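Long-range contacts in beta-porphyranase (Bacteroides plebeius, PDB 4AWD), which hydrolyses the sulfated red-seaweed polysaccharide porphyran at its beta-D-galactopyranose-(1->4)-alpha-L-galactopyranose-6-sulfate linkages: residues A[56-61]-A[89-94]; A[95-100]-A[308-313]. All blocks are in the same frame, centred on the assembly; numbering follows the deposited sequence.

Contact 1 (A[56-61]-A[89-94]); sequences DEFNGK and VSVKKG. With CA (calcium ion), chain C.
Val91, on strand 89-92, makes the apolar part of this contact with Phe58. Its CG1 lies 4.0 Å from Phe58 CB and packs against the carbonyl oxygens of Phe58 and Gly60, while CG2 approaches CD1 of the Phe58 ring obliquely. The two side chains cross at about a right angle. With CG1 anti to the backbone N (chi1 168°), the valine fork has one methyl on the loop backbone and the other by the ring. The opposing turn is shaped by an Asx turn, in which Asp56 OD1 accepts from Phe58 N at 2.7 Å.

At Gly94 the contact becomes polar. No direct hydrogen bond joins the segments; instead a water accepts from Gly94 N and donates to Phe58 O (2.8 Å) and Gly60 O (3.1 Å), so one molecule ties three backbone groups. Gly94 CA sits 3.2 Å from Asn59 OD1, and its positive phi of 90° is one that glycine adopts readily. Gly94 O reaches the calcium ion at 2.2 Å, joined by Glu57 O and Asn59 OD1, both at 2.4 Å. A calcium-bound water also donates to Glu57 OE1, which is salt-bridged to Arg315. Completed by Asp312, this oxygen-only shell of carbonyls, a side-chain amide, a carboxylate and water is typical of a structural calcium site, here on the GH16 beta-sandwich.

Contact 2 (A[95-100]-A[308-313]); sequences CLRIIN and TTYYDW. With CA (calcium ion), chain C.
Arg97 lies alongside Tyr310, both side chains pointing the same way, and its CG rests 3.7 Å from Tyr310 CE1. The arginine chain runs extended from CG to NE, which carries NE past the same ring carbon; the guanidinium plane stands 81° to the ring, so the two are not stacked face to face. Thr308 CG2 covers one face of the Tyr310 ring, offset toward its rim, and also touches Arg97 CB. At the ring edge, near its plane, comes Cys95 CB, while Cys95 SG makes an oblique sulfur-aromatic contact, 5.5 Å from the centroid.

The other face of the sheet carries Leu96, Ile98, Thr309 and Tyr311. Leu96 CD2 lies 3.8 Å from Tyr311 CD1, the two side chains side by side, and Ile98 CD1 meets CE1 of the same ring at 3.7 Å. With CG anti to the carbonyl carbon (chi1 -56°), the Tyr311 ring turns its edge to Leu96 O, which lies in the ring plane. Ile284 of strand 281-285 covers this apolar cluster, and Tyr311 OH bonds to Thr150 O.

Strands 95-99 and 308-311 are antiparallel, their axes 161° apart. Leu96 with Tyr311 and Ile98 with Thr309 are hydrogen-bonded pairs; the Tyr311 N to Leu96 O bond (2.8 Å) is nearly straight. Beyond Tyr311 the chain turns a corner at Asp312, which binds calcium through its O and, at 2.4 Å, its OD1, while OD2 is salt-bridged to Arg139. With one carboxylate oxygen on the metal and the other on a guanidinium, Asp312 is probably held ionised, its negative charge shared between two cations at the strand's corner.

In the fold
Contact 2 is the buried one, a regular antiparallel strand pair with direct backbone bonds and mostly apolar side chains on its Leu96 face; contact 1, partly buried and farther from the chain's centre, joins a loop to a strand end largely through calcium and water, beside a small Phe58-Val91 apolar contact. They are nonetheless continuous: strand 89-92 precedes and pairs with strand 95-107, and Ser90 O lies 2.7 Å from Arg97 N, a probable hydrogen bond. The same calcium ion takes ligands from 56-61, 89-94 and 308-313. The side chain of Tyr311 lies about 9 Å from that of Glu287, whereas contact 1 lies away from the substrate-binding and catalytic residues assigned by similarity.

Contact 1 (A[56-61]-A[89-94])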
loop_
_atom_site.group_PDB
_atom_site.type_symbol
_atom_site.label_atom_id
_atom_site.label_comp_id
_atom_site.label_asym_id
_atom_site.label_seq_id
_atom_site.Cartn_x
_atom_site.Cartn_y
_atom_site.Cartn_z
ATOM N N ASP A 56 6.960 5.506 -11.810
ATOM C CA ASP A 56 7.108 6.950 -11.746
ATOM C C ASP A 56 8.224 7.382 -10.808
ATOM O O ASP A 56 8.258 6.996 -9.622
ATOM C CB ASP A 56 5.803 7.623 -11.299
ATOM C CG ASP A 56 5.675 9.055 -11.819
ATOM O OD1 ASP A 56 6.698 9.786 -11.898
ATOM O OD2 ASP A 56 4.536 9.448 -12.141
ATOM N N GLU A 57 9.095 8.236 -11.340
ATOM C CA GLU A 57 10.225 8.757 -10.601
ATOM C C GLU A 57 9.838 10.025 -9.845
ATOM O O GLU A 57 10.555 10.473 -8.960
ATOM C CB GLU A 57 11.387 9.028 -11.557
ATOM C CG GLU A 57 11.883 7.803 -12.305
ATOM C CD GLU A 57 12.417 6.702 -11.387
ATOM O OE1 GLU A 57 12.977 7.008 -10.303
ATOM O OE2 GLU A 57 12.296 5.515 -11.765
ATOM N N PHE A 58 8.699 10.598 -10.199
ATOM C CA PHE A 58 8.214 11.842 -9.580
ATOM C C PHE A 58 9.276 12.948 -9.655
ATOM O O PHE A 58 9.478 13.710 -8.702
ATOM C CB PHE A 58 7.736 11.624 -8.124
ATOM C CG PHE A 58 6.791 10.460 -7.942
ATOM C CD1 PHE A 58 5.500 10.488 -8.474
ATOM C CD2 PHE A 58 7.186 9.337 -7.205
ATOM C CE1 PHE A 58 4.620 9.407 -8.284
ATOM C CE2 PHE A 58 6.322 8.251 -7.013
ATOM C CZ PHE A 58 5.035 8.282 -7.544
ATOM N N ASN A 59 9.955 13.031 -10.789
ATOM C CA ASN A 59 11.052 14.003 -10.940
ATOM C C ASN A 59 10.643 15.238 -11.737
ATOM O O ASN A 59 11.486 16.070 -12.083
ATOM C CB ASN A 59 12.309 13.330 -11.523
ATOM C CG ASN A 59 13.026 12.433 -10.496
ATOM O OD1 ASN A 59 12.660 12.405 -9.315
ATOM N ND2 ASN A 59 14.044 11.703 -10.944
ATOM N N GLY A 60 9.346 15.359 -12.009
ATOM C CA GLY A 60 8.809 16.514 -12.705
ATOM C C GLY A 60 8.285 17.618 -11.807
ATOM O O GLY A 60 8.608 17.693 -10.609
ATOM N N LYS A 61 7.455 18.475 -12.389
ATOM C CA LYS A 61 6.939 19.653 -11.696
ATOM C C LYS A 61 5.564 19.404 -11.059
ATOM O O LYS A 61 5.079 20.229 -10.278
ATOM C CB LYS A 61 6.878 20.851 -12.658
ATOM C CG LYS A 61 7.971 20.863 -13.752
ATOM C CD LYS A 61 7.879 22.096 -14.686
ATOM C CE LYS A 61 6.684 22.021 -15.659
ATOM N NZ LYS A 61 6.896 21.074 -16.809
ATOM N N VAL A 89 -1.385 15.984 -1.622
ATOM C CA VAL A 89 -0.531 15.217 -2.518
ATOM C C VAL A 89 0.181 16.180 -3.451
ATOM O O VAL A 89 -0.459 16.951 -4.178
ATOM C CB VAL A 89 -1.347 14.204 -3.344
ATOM C CG1 VAL A 89 -0.443 13.419 -4.285
ATOM C CG2 VAL A 89 -2.095 13.258 -2.424
ATOM N N SER A 90 1.504 16.166 -3.411
ATOM C CA SER A 90 2.270 16.957 -4.350
ATOM C C SER A 90 3.483 16.167 -4.847
ATOM O O SER A 90 3.772 15.066 -4.356
ATOM C CB SER A 90 2.693 18.276 -3.702
ATOM O OG SER A 90 3.579 18.053 -2.625
ATOM N N VAL A 91 4.170 16.737 -5.831
ATOM C CA VAL A 91 5.430 16.215 -6.337
ATOM C C VAL A 91 6.410 17.381 -6.327
ATOM O O VAL A 91 6.189 18.391 -6.991
ATOM C CB VAL A 91 5.291 15.678 -7.788
ATOM C CG1 VAL A 91 6.672 15.423 -8.404
ATOM C CG2 VAL A 91 4.441 14.421 -7.824
ATOM N N LYS A 92 7.486 17.254 -5.573
ATOM C CA LYS A 92 8.427 18.334 -5.455
ATOM C C LYS A 92 9.799 17.764 -5.141
ATOM O O LYS A 92 9.908 16.842 -4.339
ATOM C CB LYS A 92 7.955 19.304 -4.359
ATOM C CG LYS A 92 8.873 20.501 -4.108
ATOM C CD LYS A 92 8.485 21.727 -4.922
ATOM C CE LYS A 92 9.311 22.961 -4.473
ATOM N NZ LYS A 92 9.166 23.283 -3.009
ATOM N N LYS A 93 10.831 18.301 -5.798
ATOM C CA LYS A 93 12.237 17.924 -5.567
ATOM C C LYS A 93 12.500 16.418 -5.593
ATOM O O LYS A 93 13.200 15.894 -4.724
ATOM C CB LYS A 93 12.747 18.491 -4.237
ATOM C CG LYS A 93 12.641 19.999 -4.084
ATOM C CD LYS A 93 12.826 20.363 -2.612
ATOM C CE LYS A 93 12.942 21.867 -2.399
ATOM N NZ LYS A 93 13.009 22.209 -0.943
ATOM N N GLY A 94 11.939 15.720 -6.579
ATOM C CA GLY A 94 12.261 14.302 -6.774
ATOM C C GLY A 94 11.386 13.304 -6.023
ATOM O O GLY A 94 11.594 12.090 -6.147
HETATM CA CA CA C . 12.545 10.746 -7.585
HETATM O O HOH W 1 13.758 9.281 -8.992
HETATM O O HOH W 2 10.218 16.336 -8.356
#

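Contact 2 (A[95-100]-A[308-313])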
loop_
_atom_site.group_PDB
_atom_site.type_symbol
_atom_site.label_atom_id
_atom_site.label_comp_id
_atom_site.label_asym_id
_atom_site.label_seq_id
_atom_site.Cartn_x
_atom_site.Cartn_y
_atom_site.Cartn_z
ATOM N N CYS A 95 10.409 13.804 -5.262
ATOM C CA CYS A 95 9.548 12.943 -4.443
ATOM C C CYS A 95 8.066 13.205 -4.605
ATOM O O CYS A 95 7.628 14.357 -4.722
ATOM C CB CYS A 95 9.884 13.085 -2.962
ATOM S SG CYS A 95 11.433 12.340 -2.469
ATOM N N LEU A 96 7.296 12.124 -4.617
ATOM C CA LEU A 96 5.889 12.213 -4.322
ATOM C C LEU A 96 5.796 12.513 -2.827
ATOM O O LEU A 96 6.426 11.842 -2.006
ATOM C CB LEU A 96 5.177 10.894 -4.645
ATOM C CG LEU A 96 3.712 10.792 -4.188
ATOM C CD1 LEU A 96 2.801 11.749 -4.987
ATOM C CD2 LEU A 96 3.215 9.362 -4.283
ATOM N N ARG A 97 5.021 13.536 -2.487
ATOM C CA ARG A 97 4.841 13.952 -1.095
ATOM C C ARG A 97 3.401 13.795 -0.722
ATOM O O ARG A 97 2.526 14.400 -1.358
ATOM C CB ARG A 97 5.183 15.423 -0.920
ATOM C CG ARG A 97 6.638 15.749 -0.945
ATOM C CD ARG A 97 6.778 17.216 -1.193
ATOM N NE ARG A 97 8.150 17.688 -1.045
ATOM C CZ ARG A 97 8.451 18.968 -0.827
ATOM N NH1 ARG A 97 7.466 19.875 -0.732
ATOM N NH2 ARG A 97 9.723 19.343 -0.681
ATOM N N ILE A 98 3.150 12.996 0.305
ATOM C CA ILE A 98 1.821 12.952 0.908
ATOM C C ILE A 98 1.906 13.511 2.317
ATOM O O ILE A 98 2.460 12.868 3.203
ATOM C CB ILE A 98 1.190 11.531 0.928
ATOM C CG1 ILE A 98 1.198 10.890 -0.479
ATOM C CG2 ILE A 98 -0.236 11.629 1.463
ATOM C CD1 ILE A 98 0.687 9.422 -0.521
ATOM N N ILE A 99 1.377 14.716 2.507
ATOM C CA ILE A 99 1.493 15.414 3.790
ATOM C C ILE A 99 0.222 15.223 4.614
ATOM O O ILE A 99 -0.888 15.172 4.058
ATOM C CB ILE A 99 1.873 16.935 3.608
ATOM C CG1 ILE A 99 2.317 17.565 4.938
ATOM C CG2 ILE A 99 0.750 17.742 2.903
ATOM C CD1 ILE A 99 2.859 19.020 4.834
ATOM N N ASN A 100 0.391 15.081 5.931
ATOM C CA ASN A 100 -0.737 15.034 6.873
ATOM C C ASN A 100 -0.971 16.392 7.515
ATOM O O ASN A 100 -0.042 17.005 8.039
ATOM C CB ASN A 100 -0.489 13.993 7.965
ATOM C CG ASN A 100 -0.063 12.671 7.406
ATOM O OD1 ASN A 100 -0.731 12.126 6.536
ATOM N ND2 ASN A 100 1.069 12.160 7.874
ATOM N N THR A 308 5.288 14.762 6.515
ATOM C CA THR A 308 5.203 14.303 5.131
ATOM C C THR A 308 5.797 12.908 4.948
ATOM O O THR A 308 6.857 12.596 5.501
ATOM C CB THR A 308 5.925 15.308 4.205
ATOM O OG1 THR A 308 5.295 16.589 4.332
ATOM C CG2 THR A 308 5.886 14.875 2.752
ATOM N N THR A 309 5.105 12.070 4.179
ATOM C CA THR A 309 5.677 10.809 3.741
ATOM C C THR A 309 6.248 11.061 2.362
ATOM O O THR A 309 5.568 11.650 1.501
ATOM C CB THR A 309 4.630 9.669 3.679
ATOM O OG1 THR A 309 4.156 9.356 4.999
ATOM C CG2 THR A 309 5.251 8.424 3.076
ATOM N N TYR A 310 7.485 10.617 2.147
ATOM C CA TYR A 310 8.162 10.846 0.867
ATOM C C TYR A 310 8.347 9.578 0.055
ATOM O O TYR A 310 8.830 8.565 0.566
ATOM C CB TYR A 310 9.530 11.480 1.088
ATOM C CG TYR A 310 9.510 12.838 1.728
ATOM C CD1 TYR A 310 9.396 13.988 0.951
ATOM C CD2 TYR A 310 9.635 12.977 3.110
ATOM C CE1 TYR A 310 9.392 15.247 1.536
ATOM C CE2 TYR A 310 9.640 14.230 3.701
ATOM C CZ TYR A 310 9.522 15.359 2.913
ATOM O OH TYR A 310 9.512 16.603 3.495
ATOM N N TYR A 311 7.974 9.642 -1.215
ATOM C CA TYR A 311 8.236 8.546 -2.125
ATOM C C TYR A 311 9.138 9.058 -3.232
ATOM O O TYR A 311 8.720 9.881 -4.058
ATOM C CB TYR A 311 6.929 7.993 -2.709
ATOM C CG TYR A 311 5.920 7.559 -1.671
ATOM C CD1 TYR A 311 5.082 8.491 -1.047
ATOM C CD2 TYR A 311 5.798 6.219 -1.320
ATOM C CE1 TYR A 311 4.159 8.101 -0.099
ATOM C CE2 TYR A 311 4.865 5.814 -0.358
ATOM C CZ TYR A 311 4.052 6.760 0.240
ATOM O OH TYR A 311 3.137 6.356 1.176
ATOM N N ASP A 312 10.380 8.585 -3.225
ATOM C CA ASP A 312 11.368 8.929 -4.249
ATOM C C ASP A 312 10.941 8.361 -5.600
ATOM O O ASP A 312 11.071 9.019 -6.630
ATOM C CB ASP A 312 12.759 8.394 -3.869
ATOM C CG ASP A 312 13.858 8.920 -4.774
ATOM O OD1 ASP A 312 13.558 9.728 -5.673
ATOM O OD2 ASP A 312 15.026 8.521 -4.593
ATOM N N TRP A 313 10.416 7.148 -5.595
ATOM C CA TRP A 313 9.890 6.576 -6.818
ATOM C C TRP A 313 8.977 5.415 -6.551
ATOM O O TRP A 313 8.980 4.838 -5.466
ATOM C CB TRP A 313 11.016 6.137 -7.771
ATOM C CG TRP A 313 12.173 5.429 -7.120
ATOM C CD1 TRP A 313 13.396 5.972 -6.807
ATOM C CD2 TRP A 313 12.231 4.061 -6.713
ATOM N NE1 TRP A 313 14.209 5.020 -6.250
ATOM C CE2 TRP A 313 13.517 3.840 -6.174
ATOM C CE3 TRP A 313 11.328 2.993 -6.766
ATOM C CZ2 TRP A 313 13.916 2.603 -5.680
ATOM C CZ3 TRP A 313 11.730 1.749 -6.280
ATOM C CH2 TRP A 313 13.008 1.570 -5.741
HETATM CA CA CA C . 12.545 10.746 -7.585
HETATM O O HOH W 3 2.081 9.560 6.923
HETATM O O HOH W 1 13.758 9.281 -8.992
#